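Side-chain contacts in putative pachytene checkpoint protein 2 (PDB 4XGU), which is an AAA+ ATPase and protein remodeler that binds and hydrolyses ATP and probably plays a key role in chromosome recombination during meiosis: residues M330-I335 against P355-D360; N366-I371 against I403-C408. One frame throughout, in Å; residues are numbered along the deposited sequence.

Both contacts lie in the C-terminal lid of the AAA+ module, and their centres are 11 Å apart. Contact 1 joins helix 324-340 to the loop that leads on to helix 367-378. Contact 2 joins the start of helix 367-378 to the start of helix 405-420. They touch directly: Pro-355 CA lies 3.3 Å from Thr-369 OG1, and Ile-335 CD1 lies 4.1 Å from Cys-408 SG. Contact 1 includes a residue of the nucleotide pocket, for Met-330 CE comes within 3.4 Å of N6 of ADP. Contact 2 is plain packing away from the nucleotide.

Contact 1 (M330-I335 against P355-D360); sequences MLKSSI and PQDICD. With ADP (adenosine-5'-diphosphate), chain H.
Lys-332 and Asp-357 form a salt bridge between the helix and the loop. Lys-332 NZ donates to Asp-357 OD1 over 2.9 Å. The ammonium group meets the carboxylate from above its plane, 37° out of it, and the two side chains cross at about a right angle. The lysine side chain leaves the helix toward the loop, with CG anti to the backbone N (chi1 -174°), and bends at chi2 on its way to Asp-357 OD1. The other carboxylate oxygen, Asp-357 OD2, has a long, weak ion pair with Arg-45.

The lysine chain also packs against loop backbone. Lys-332 CE lies 3.5 Å from Pro-355 O. Lys-332 has the largest share of the surface buried here, and Pro-355 gives most of the loop's share.

Within the helix, Met-330 O takes two bonds, from Ser-334 N and Ser-334 OG. They arrive from opposite faces of the carbonyl plane, and the OG bond is 3.0 Å long. This ties the Ser-334 hydroxyl back to the preceding turn.

Met-330 reaches the nucleotide. Its chain is extended beyond CG, and its terminal CE lies 3.5 Å from C6 of the adenine. The methyl stands over the face of the base, at its C6-N6 side, in van der Waals contact.

Pro-355 and Ile-358 both pack on Tyr-328, so the loop also rests on an earlier turn of helix 324-340. Leu-331 and Ile-335 of that helix face helix 367-378, while Ser-334 packs on Pro-391 of helix 384-397.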
loop_
_atom_site.group_PDB
_atom_site.type_symbol
_atom_site.label_atom_id
_atom_site.label_comp_id
_atom_site.label_asym_id
_atom_site.label_seq_id
_atom_site.Cartn_x
_atom_site.Cartn_y
_atom_site.Cartn_z
ATOM N N MET B 330 33.874 -1.710 34.443
ATOM C CA MET B 330 32.808 -0.829 34.899
ATOM C C MET B 330 32.482 -1.077 36.365
ATOM O O MET B 330 32.329 -0.136 37.145
ATOM C CB MET B 330 31.555 -1.020 34.048
ATOM C CG MET B 330 31.762 -0.746 32.574
ATOM S SD MET B 330 30.261 -1.057 31.636
ATOM C CE MET B 330 30.810 -0.666 29.978
ATOM N N LEU B 331 32.375 -2.350 36.732
ATOM C CA LEU B 331 32.071 -2.729 38.105
ATOM C C LEU B 331 33.164 -2.265 39.058
ATOM O O LEU B 331 32.876 -1.784 40.152
ATOM C CB LEU B 331 31.886 -4.242 38.214
ATOM C CG LEU B 331 30.698 -4.827 37.451
ATOM C CD1 LEU B 331 30.580 -6.319 37.712
ATOM C CD2 LEU B 331 29.416 -4.113 37.837
ATOM N N LYS B 332 34.416 -2.407 38.635
ATOM C CA LYS B 332 35.549 -1.973 39.443
ATOM C C LYS B 332 35.531 -0.458 39.614
ATOM O O LYS B 332 35.789 0.055 40.700
ATOM C CB LYS B 332 36.870 -2.422 38.812
ATOM C CG LYS B 332 38.102 -2.128 39.658
ATOM C CD LYS B 332 38.976 -1.056 39.023
ATOM C CE LYS B 332 40.188 -0.745 39.892
ATOM N NZ LYS B 332 41.065 0.290 39.278
ATOM N N SER B 333 35.211 0.250 38.536
ATOM C CA SER B 333 35.142 1.707 38.561
ATOM C C SER B 333 34.024 2.197 39.472
ATOM O O SER B 333 34.151 3.237 40.114
ATOM C CB SER B 333 34.941 2.257 37.151
ATOM O OG SER B 333 35.948 1.781 36.278
ATOM N N SER B 334 32.928 1.447 39.521
ATOM C CA SER B 334 31.809 1.790 40.391
ATOM C C SER B 334 32.210 1.664 41.857
ATOM O O SER B 334 31.949 2.560 42.660
ATOM C CB SER B 334 30.599 0.900 40.096
ATOM O OG SER B 334 30.118 1.103 38.779
ATOM N N ILE B 335 32.849 0.549 42.198
ATOM C CA ILE B 335 33.291 0.302 43.566
ATOM C C ILE B 335 34.317 1.339 44.012
ATOM O O ILE B 335 34.239 1.861 45.122
ATOM C CB ILE B 335 33.896 -1.107 43.712
ATOM C CG1 ILE B 335 32.860 -2.167 43.340
ATOM C CG2 ILE B 335 34.404 -1.336 45.127
ATOM C CD1 ILE B 335 33.400 -3.577 43.365
ATOM N N PRO B 355 40.494 -5.059 44.498
ATOM C CA PRO B 355 40.466 -5.388 43.068
ATOM C C PRO B 355 41.213 -4.364 42.221
ATOM O O PRO B 355 41.000 -3.158 42.362
ATOM C CB PRO B 355 38.968 -5.395 42.731
ATOM C CG PRO B 355 38.310 -4.655 43.853
ATOM C CD PRO B 355 39.138 -4.952 45.058
ATOM N N GLN B 356 42.092 -4.855 41.354
ATOM C CA GLN B 356 42.932 -4.001 40.527
ATOM C C GLN B 356 42.515 -4.096 39.065
ATOM O O GLN B 356 41.573 -4.811 38.728
ATOM C CB GLN B 356 44.403 -4.397 40.676
ATOM C CG GLN B 356 44.838 -4.637 42.108
ATOM C CD GLN B 356 44.976 -3.352 42.898
ATOM O OE1 GLN B 356 45.357 -2.314 42.355
ATOM N NE2 GLN B 356 44.664 -3.413 44.189
ATOM N N ASP B 357 43.222 -3.376 38.201
ATOM C CA ASP B 357 42.986 -3.469 36.765
ATOM C C ASP B 357 43.402 -4.845 36.258
ATOM O O ASP B 357 44.499 -5.322 36.546
ATOM C CB ASP B 357 43.738 -2.370 36.016
ATOM C CG ASP B 357 43.230 -0.982 36.359
ATOM O OD1 ASP B 357 42.085 -0.870 36.848
ATOM O OD2 ASP B 357 43.975 -0.004 36.136
ATOM N N ILE B 358 42.512 -5.475 35.499
ATOM C CA ILE B 358 42.680 -6.862 35.089
ATOM C C ILE B 358 43.206 -6.962 33.652
ATOM O O ILE B 358 43.183 -8.030 33.038
ATOM C CB ILE B 358 41.335 -7.628 35.230
ATOM C CG1 ILE B 358 41.556 -9.139 35.359
ATOM C CG2 ILE B 358 40.373 -7.271 34.098
ATOM C CD1 ILE B 358 40.271 -9.910 35.497
ATOM N N CYS B 359 43.708 -5.846 33.130
ATOM C CA CYS B 359 44.091 -5.766 31.722
ATOM C C CYS B 359 45.172 -6.775 31.333
ATOM O O CYS B 359 46.182 -6.924 32.024
ATOM C CB CYS B 359 44.562 -4.348 31.377
ATOM S SG CYS B 359 44.330 -3.883 29.640
ATOM N N ASP B 360 44.916 -7.475 30.229
ATOM C CA ASP B 360 45.877 -8.356 29.561
ATOM C C ASP B 360 46.246 -9.621 30.339
ATOM O O ASP B 360 47.122 -10.373 29.909
ATOM C CB ASP B 360 47.157 -7.583 29.226
ATOM C CG ASP B 360 46.877 -6.179 28.725
ATOM O OD1 ASP B 360 46.369 -6.039 27.592
ATOM O OD2 ASP B 360 47.171 -5.218 29.468
HETATM P PB ADP H . 23.153 5.407 24.021
HETATM O O1B ADP H . 23.718 4.061 23.644
HETATM O O2B ADP H . 23.732 6.554 23.229
HETATM O O3B ADP H . 21.645 5.439 24.141
HETATM P PA ADP H . 24.043 7.099 26.102
HETATM O O1A ADP H . 25.288 7.594 25.406
HETATM O O2A ADP H . 22.780 7.928 26.081
HETATM O O3A ADP H . 23.693 5.631 25.527
HETATM O "O5'" ADP H . 24.435 6.849 27.643
HETATM C "C5'" ADP H . 24.269 5.579 28.266
HETATM C "C4'" ADP H . 24.699 5.691 29.722
HETATM O "O4'" ADP H . 25.209 4.433 30.168
HETATM C "C3'" ADP H . 25.803 6.720 29.901
HETATM O "O3'" ADP H . 25.305 7.862 30.603
HETATM C "C2'" ADP H . 26.884 6.032 30.708
HETATM O "O2'" ADP H . 26.878 6.532 32.049
HETATM C "C1'" ADP H . 26.527 4.554 30.709
HETATM N N9 ADP H . 27.453 3.836 29.798
HETATM C C8 ADP H . 27.095 3.240 28.645
HETATM N N7 ADP H . 28.160 2.666 28.028
HETATM C C5 ADP H . 29.236 2.895 28.799
HETATM C C6 ADP H . 30.676 2.564 28.732
HETATM N N6 ADP H . 31.176 1.857 27.691
HETATM N N1 ADP H . 31.467 2.989 29.741
HETATM C C2 ADP H . 30.973 3.692 30.779
HETATM N N3 ADP H . 29.676 4.029 30.906
HETATM C C4 ADP H . 28.769 3.665 29.966
#

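Contact 2 (N366-I371 against I403-C408); sequences NEFTEI and ITLPNC
Phe-368 and Leu-405 meet as methyl on ring. Leu-405 CD2 sits over the centre of the phenyl face, 3.3 Å from the ring centroid and 3° off the ring normal. This is a CH-pi contact. All six ring carbons lie at nearly the same distance from the methyl; the closest include Phe-368 CE2, 3.5 Å from Leu-405 CD2.

The first torsion of Leu-405 helps to explain the meeting. Its CG is anti to the backbone N (chi1 -160°), which carries the isobutyl group out toward helix 367-378 and CD2 toward the ring. Leu-405 chi2 and Phe-368 chi1 are both somewhat off staggered values where methyl and ring meet.

Pro-406 meets the same ring at its edge. Pro-406 CG lies near the ring plane, 3.9 Å from Phe-368 CZ. Two successive residues therefore touch the phenylalanine differently, one over a face and one at the edge. With an alanine here in place of Phe-368 the ring is gone, which is likely to open a gap beneath the Leu-405 methyl and cost Pro-406 CG an apolar neighbour.

The start of helix 405-420 is fixed by its own bonds. Thr-404 is the N-cap, and its OG1 accepts from Asn-407 N at 3.2 Å. The N-H...O angle is 158°. Asp-346, from the loop after helix 324-340, accepts from Leu-405 N and packs against Thr-404 and Pro-406. Leu-405 also touches Trp-354.

The whole is a contact between two helix N-termini, one of them capped by a threonine. It joins helices 367-378 and 405-420 within the helical C-terminal lid of this TRIP13-like AAA+ ATPase.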
loop_
_atom_site.group_PDB
_atom_site.type_symbol
_atom_site.label_atom_id
_atom_site.label_comp_id
_atom_site.label_asym_id
_atom_site.label_seq_id
_atom_site.Cartn_x
_atom_site.Cartn_y
_atom_site.Cartn_z
ATOM N N ASN B 366 43.904 -11.376 41.827
ATOM C CA ASN B 366 43.485 -11.442 43.218
ATOM C C ASN B 366 42.150 -12.167 43.298
ATOM O O ASN B 366 41.367 -12.119 42.350
ATOM C CB ASN B 366 43.372 -10.037 43.818
ATOM C CG ASN B 366 44.721 -9.354 43.984
ATOM O OD1 ASN B 366 45.071 -8.915 45.078
ATOM N ND2 ASN B 366 45.484 -9.265 42.900
ATOM N N GLU B 367 41.890 -12.851 44.406
ATOM C CA GLU B 367 40.631 -13.572 44.538
ATOM C C GLU B 367 39.472 -12.583 44.485
ATOM O O GLU B 367 38.466 -12.840 43.832
ATOM C CB GLU B 367 40.588 -14.391 45.829
ATOM C CG GLU B 367 39.694 -15.624 45.739
ATOM C CD GLU B 367 40.223 -16.659 44.758
ATOM O OE1 GLU B 367 41.454 -16.870 44.721
ATOM O OE2 GLU B 367 39.410 -17.260 44.022
ATOM N N PHE B 368 39.629 -11.443 45.154
ATOM C CA PHE B 368 38.638 -10.372 45.072
ATOM C C PHE B 368 38.518 -9.862 43.642
ATOM O O PHE B 368 37.421 -9.581 43.163
ATOM C CB PHE B 368 38.998 -9.221 46.012
ATOM C CG PHE B 368 38.384 -9.342 47.374
ATOM C CD1 PHE B 368 37.103 -9.849 47.527
ATOM C CD2 PHE B 368 39.087 -8.956 48.504
ATOM C CE1 PHE B 368 36.532 -9.966 48.780
ATOM C CE2 PHE B 368 38.524 -9.071 49.761
ATOM C CZ PHE B 368 37.242 -9.577 49.899
ATOM N N THR B 369 39.657 -9.742 42.969
ATOM C CA THR B 369 39.678 -9.428 41.547
ATOM C C THR B 369 38.972 -10.542 40.780
ATOM O O THR B 369 38.223 -10.287 39.836
ATOM C CB THR B 369 41.121 -9.258 41.025
ATOM O OG1 THR B 369 41.735 -8.131 41.662
ATOM C CG2 THR B 369 41.136 -9.054 39.520
ATOM N N GLU B 370 39.203 -11.780 41.210
ATOM C CA GLU B 370 38.608 -12.949 40.568
ATOM C C GLU B 370 37.116 -13.073 40.879
ATOM O O GLU B 370 36.317 -13.378 39.993
ATOM C CB GLU B 370 39.343 -14.223 40.998
ATOM C CG GLU B 370 38.834 -15.496 40.336
ATOM C CD GLU B 370 39.144 -15.553 38.850
ATOM O OE1 GLU B 370 40.092 -14.869 38.410
ATOM O OE2 GLU B 370 38.436 -16.281 38.121
ATOM N N ILE B 371 36.747 -12.842 42.137
ATOM C CA ILE B 371 35.347 -12.913 42.546
ATOM C C ILE B 371 34.521 -11.869 41.800
ATOM O O ILE B 371 33.411 -12.150 41.348
ATOM C CB ILE B 371 35.180 -12.707 44.067
ATOM C CG1 ILE B 371 35.803 -13.868 44.840
ATOM C CG2 ILE B 371 33.713 -12.612 44.436
ATOM C CD1 ILE B 371 35.883 -13.628 46.329
ATOM N N ILE B 403 29.342 -0.045 53.422
ATOM C CA ILE B 403 29.475 -1.438 53.018
ATOM C C ILE B 403 30.920 -1.929 53.082
ATOM O O ILE B 403 31.833 -1.269 52.585
ATOM C CB ILE B 403 28.943 -1.653 51.591
ATOM C CG1 ILE B 403 27.579 -0.984 51.425
ATOM C CG2 ILE B 403 28.852 -3.135 51.272
ATOM C CD1 ILE B 403 26.975 -1.172 50.054
ATOM N N THR B 404 31.120 -3.089 53.700
ATOM C CA THR B 404 32.427 -3.733 53.699
ATOM C C THR B 404 32.693 -4.314 52.314
ATOM O O THR B 404 31.757 -4.628 51.579
ATOM C CB THR B 404 32.519 -4.851 54.758
ATOM O OG1 THR B 404 31.859 -6.029 54.278
ATOM C CG2 THR B 404 31.876 -4.405 56.064
ATOM N N LEU B 405 33.965 -4.451 51.954
ATOM C CA LEU B 405 34.328 -4.975 50.638
ATOM C C LEU B 405 33.838 -6.415 50.397
ATOM O O LEU B 405 33.334 -6.706 49.309
ATOM C CB LEU B 405 35.846 -4.892 50.433
ATOM C CG LEU B 405 36.348 -4.952 48.987
ATOM C CD1 LEU B 405 37.618 -4.152 48.848
ATOM C CD2 LEU B 405 36.596 -6.381 48.534
ATOM N N PRO B 406 33.990 -7.322 51.387
ATOM C CA PRO B 406 33.454 -8.667 51.145
ATOM C C PRO B 406 31.941 -8.684 50.938
ATOM O O PRO B 406 31.450 -9.410 50.074
ATOM C CB PRO B 406 33.832 -9.429 52.419
ATOM C CG PRO B 406 35.026 -8.717 52.937
ATOM C CD PRO B 406 34.767 -7.273 52.641
ATOM N N ASN B 407 31.214 -7.893 51.722
ATOM C CA ASN B 407 29.768 -7.805 51.567
ATOM C C ASN B 407 29.383 -7.104 50.269
ATOM O O ASN B 407 28.378 -7.443 49.644
ATOM C CB ASN B 407 29.143 -7.079 52.760
ATOM C CG ASN B 407 28.267 -7.989 53.595
ATOM O OD1 ASN B 407 27.704 -8.960 53.090
ATOM N ND2 ASN B 407 28.146 -7.679 54.882
ATOM N N CYS B 408 30.193 -6.127 49.874
ATOM C CA CYS B 408 29.968 -5.380 48.641
ATOM C C CYS B 408 29.918 -6.299 47.427
ATOM O O CYS B 408 29.067 -6.145 46.552
ATOM C CB CYS B 408 31.060 -4.331 48.453
ATOM S SG CYS B 408 31.117 -3.624 46.801
#